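Side-chain contacts in plantacyanin (Spinacia oleracea, PDB 1F56), which probably carries electrons as a small basic blue copper protein of the phytocyanin family: residues S48-R51 and G52-T55; I5-S8 and F9-G13. All coordinates share one frame; numbering follows the deposited sequence.

Contact 1 (S48-R51 and G52-T55)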
# COMPACT_ATOMS: atom_id res chain seq x y z
N SER A 48 0.71 10.66 6.32
CA SER A 48 -0.36 11.58 5.93
C SER A 48 -0.48 11.65 4.41
O SER A 48 0.48 11.95 3.71
CB SER A 48 -0.07 12.98 6.48
OG SER A 48 1.25 13.37 6.17
N ALA A 49 -1.68 11.39 3.91
CA ALA A 49 -1.93 11.39 2.48
C ALA A 49 -1.98 12.80 1.91
O ALA A 49 -2.62 13.69 2.48
CB ALA A 49 -3.21 10.66 2.20
N PRO A 50 -1.31 13.03 0.77
CA PRO A 50 -1.32 14.36 0.16
C PRO A 50 -2.67 14.64 -0.49
O PRO A 50 -3.44 13.71 -0.76
CB PRO A 50 -0.17 14.31 -0.84
CG PRO A 50 -0.13 12.86 -1.25
CD PRO A 50 -0.38 12.13 0.06
N ARG A 51 -2.96 15.91 -0.75
CA ARG A 51 -4.25 16.27 -1.36
C ARG A 51 -4.47 15.53 -2.68
O ARG A 51 -3.58 15.44 -3.52
CB ARG A 51 -4.32 17.78 -1.58
CG ARG A 51 -3.46 18.28 -2.73
CD ARG A 51 -3.32 19.79 -2.73
NE ARG A 51 -2.44 20.25 -1.66
CZ ARG A 51 -2.15 21.53 -1.42
NH1 ARG A 51 -2.68 22.48 -2.18
NH2 ARG A 51 -1.34 21.85 -0.42
N GLY A 52 -5.68 15.00 -2.85
CA GLY A 52 -6.01 14.29 -4.07
C GLY A 52 -5.55 12.84 -4.16
O GLY A 52 -5.85 12.16 -5.16
N ALA A 53 -4.82 12.36 -3.16
CA ALA A 53 -4.34 10.98 -3.14
C ALA A 53 -5.49 10.00 -3.43
O ALA A 53 -6.65 10.26 -3.05
CB ALA A 53 -3.73 10.66 -1.79
N ARG A 54 -5.19 8.89 -4.10
CA ARG A 54 -6.22 7.92 -4.44
C ARG A 54 -6.42 6.88 -3.36
O ARG A 54 -5.46 6.30 -2.86
CB ARG A 54 -5.91 7.27 -5.79
CG ARG A 54 -5.89 8.30 -6.94
CD ARG A 54 -5.95 7.69 -8.33
NE ARG A 54 -5.87 8.71 -9.38
CZ ARG A 54 -6.80 9.63 -9.63
NH1 ARG A 54 -7.91 9.69 -8.91
NH2 ARG A 54 -6.62 10.50 -10.62
N THR A 55 -7.68 6.64 -3.01
CA THR A 55 -8.05 5.67 -1.98
C THR A 55 -8.71 4.43 -2.61
O THR A 55 -9.44 4.54 -3.60
CB THR A 55 -9.04 6.32 -0.95
OG1 THR A 55 -8.30 7.21 -0.11
CG2 THR A 55 -9.72 5.28 -0.08
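Arg51 takes an extended psi of 134° and Gly52 a positive phi of 82°, and together they fold the chain so that the Ala53 amide comes back to the carbonyl of Pro50. Ala53 N then donates to Pro50 O over 3.1 Å, with an N-H...O angle of 157°. The bond is fairly straight, although the amide nitrogen approaches from out of the carbonyl plane. The same oxygen is also met by a carbon, for Ala53 CB lies 3.2 Å from Pro50 O. That methyl turns inward across the mouth of the bend and serves two neighbours. It faces Ala49 CB at 4.0 Å, methyl against methyl, and it comes up to the proline ring at its CD corner, with Pro50 CD 4.1 Å from Ala53 CB. These torsions and the bond from Ala53 N to Pro50 O fit a type II beta turn from Pro50 to Ala53, with Arg51 and Gly52 as its central residues. The turn ends the loop that follows helix 41-45 and leads into strand 54-56, an outer strand of the four-stranded antiparallel sheet of this cupredoxin barrel. Arg54 pairs through its backbone with Ala38 of the adjacent strand, and Ala49 and Pro50 rest on Val39. Arg51 points away from residues 52-55, and the apolar side-chain contacts of the turn are those that the Ala53 methyl makes with Ala49 and the proline ring. Glycine at the second central position is accounted for by the orientation of the middle peptide, since a beta carbon on Gly52 would lie only 2.6 Å from Arg51 O.

Contact 2 (I5-S8 and F9-G13). With SO4 (sulfate ion), chain E.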
# COMPACT_ATOMS: atom_id res chain seq x y z
N ILE A 5 -1.16 -9.21 -1.30
CA ILE A 5 -0.53 -8.60 -0.13
C ILE A 5 -1.46 -8.78 1.07
O ILE A 5 -2.65 -8.55 0.96
CB ILE A 5 -0.26 -7.08 -0.34
CG1 ILE A 5 0.76 -6.87 -1.45
CG2 ILE A 5 0.29 -6.46 0.95
CD1 ILE A 5 2.11 -7.52 -1.16
N GLY A 6 -0.92 -9.21 2.21
CA GLY A 6 -1.76 -9.37 3.40
C GLY A 6 -1.79 -8.00 4.05
O GLY A 6 -0.84 -7.61 4.74
N TRP A 7 -2.86 -7.25 3.81
CA TRP A 7 -2.96 -5.89 4.33
C TRP A 7 -3.49 -5.85 5.76
O TRP A 7 -4.69 -5.91 5.99
CB TRP A 7 -3.87 -5.08 3.40
CG TRP A 7 -3.76 -3.59 3.55
CD1 TRP A 7 -4.80 -2.71 3.70
CD2 TRP A 7 -2.57 -2.80 3.48
NE1 TRP A 7 -4.33 -1.42 3.73
CE2 TRP A 7 -2.97 -1.44 3.61
CE3 TRP A 7 -1.20 -3.10 3.33
CZ2 TRP A 7 -2.05 -0.38 3.58
CZ3 TRP A 7 -0.28 -2.04 3.30
CH2 TRP A 7 -0.71 -0.69 3.43
N SER A 8 -2.57 -5.77 6.71
CA SER A 8 -2.94 -5.73 8.12
C SER A 8 -1.88 -4.93 8.88
O SER A 8 -0.90 -4.49 8.29
CB SER A 8 -3.02 -7.14 8.68
OG SER A 8 -3.54 -7.11 10.00
N PHE A 9 -2.08 -4.75 10.18
CA PHE A 9 -1.10 -4.00 10.98
C PHE A 9 0.28 -4.61 10.75
O PHE A 9 1.29 -3.92 10.72
CB PHE A 9 -1.51 -4.03 12.45
CG PHE A 9 -2.76 -3.23 12.73
CD1 PHE A 9 -2.69 -1.86 12.93
CD2 PHE A 9 -4.01 -3.84 12.73
CE1 PHE A 9 -3.85 -1.10 13.12
CE2 PHE A 9 -5.17 -3.10 12.92
CZ PHE A 9 -5.09 -1.73 13.11
N ASN A 10 0.32 -5.92 10.58
CA ASN A 10 1.58 -6.59 10.30
C ASN A 10 1.46 -7.00 8.83
O ASN A 10 0.95 -8.07 8.51
CB ASN A 10 1.76 -7.81 11.20
CG ASN A 10 3.08 -8.53 10.94
OD1 ASN A 10 3.18 -9.34 10.01
ND2 ASN A 10 4.09 -8.23 11.74
N VAL A 11 1.90 -6.11 7.94
CA VAL A 11 1.82 -6.37 6.50
C VAL A 11 2.67 -7.56 6.06
O VAL A 11 3.82 -7.67 6.46
CB VAL A 11 2.28 -5.15 5.69
CG1 VAL A 11 2.09 -5.44 4.21
CG2 VAL A 11 1.50 -3.92 6.11
N ASN A 12 2.11 -8.43 5.22
CA ASN A 12 2.89 -9.56 4.75
C ASN A 12 2.86 -9.67 3.22
O ASN A 12 1.91 -9.22 2.56
CB ASN A 12 2.40 -10.87 5.37
CG ASN A 12 1.00 -11.24 4.93
OD1 ASN A 12 0.02 -10.92 5.60
ND2 ASN A 12 0.89 -11.90 3.79
N GLY A 13 3.92 -10.27 2.67
CA GLY A 13 4.03 -10.48 1.23
C GLY A 13 4.92 -9.50 0.49
O GLY A 13 5.12 -9.65 -0.72
S SO4 E . 6.43 -11.97 4.87
O1 SO4 E . 7.82 -12.28 4.49
O2 SO4 E . 6.27 -10.51 5.02
O3 SO4 E . 5.51 -12.47 3.82
O4 SO4 E . 6.11 -12.62 6.15
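Gly6 and Asn12 form a single antiparallel hydrogen-bonded bridge, their CA atoms 4.8 Å apart. Gly6 N donates a hydrogen bond to Asn12 O at 2.9 Å; the return bond, Asn12 N to Gly6 O, has an N-H...O angle of 163°. Asn12 bends its amide back over Gly6, with chi1 at 66°, and brings OD1 to 3.2 Å from Gly6 CA, where a beta carbon on Gly6 would collide with it. Val11 divides its methyls between two partners. Its side chain crosses that of Ile5 obliquely, CG1 lying 3.9 Å from Ile5 CG2, while CG2 lies 3.8 Å from Trp7 CZ3, the Val11 and Trp7 side chains running side by side. Ile5 also sends CD1 to 3.7 Å from Gly13 O. An alanine in place of Ile5 would lack both CG2 and CD1, and would probably open a gap beside Val11 CG1 and uncover the Gly13 carbonyl. Gly13 N binds a sulfate, probably from the crystallisation liquor, at 2.9 Å to its O3 and more weakly to O2. Beyond the bridge the chain reverses through Ser8 and Phe9, and the Phe9 ring meets His79 and stands edge-to-face with His34, both copper ligands. A loop that leaves strand 2-6 and reaches the type 1 copper site in this way belongs to the ligand-bearing end of the cupredoxin barrel.

How the contacts relate
Contact 2 ends in the chain before contact 1 begins, and the two lie on opposite sides of the chain's centre, with their own centres 20 Å apart. They do not touch: the nearest atoms are about 9 Å from each other. Each adjoins a different sheet, 5-13 leaving strand 2-6 of the three-stranded sheet and 48-55 entering strand 54-56 of the four-stranded one. Their relation to the copper is unequal. The side chain of Phe9 in contact 2 is about 5 Å from the ion, whereas that of Ala49 in contact 1 is about 13 Å away, so only contact 2 borders the metal site directly.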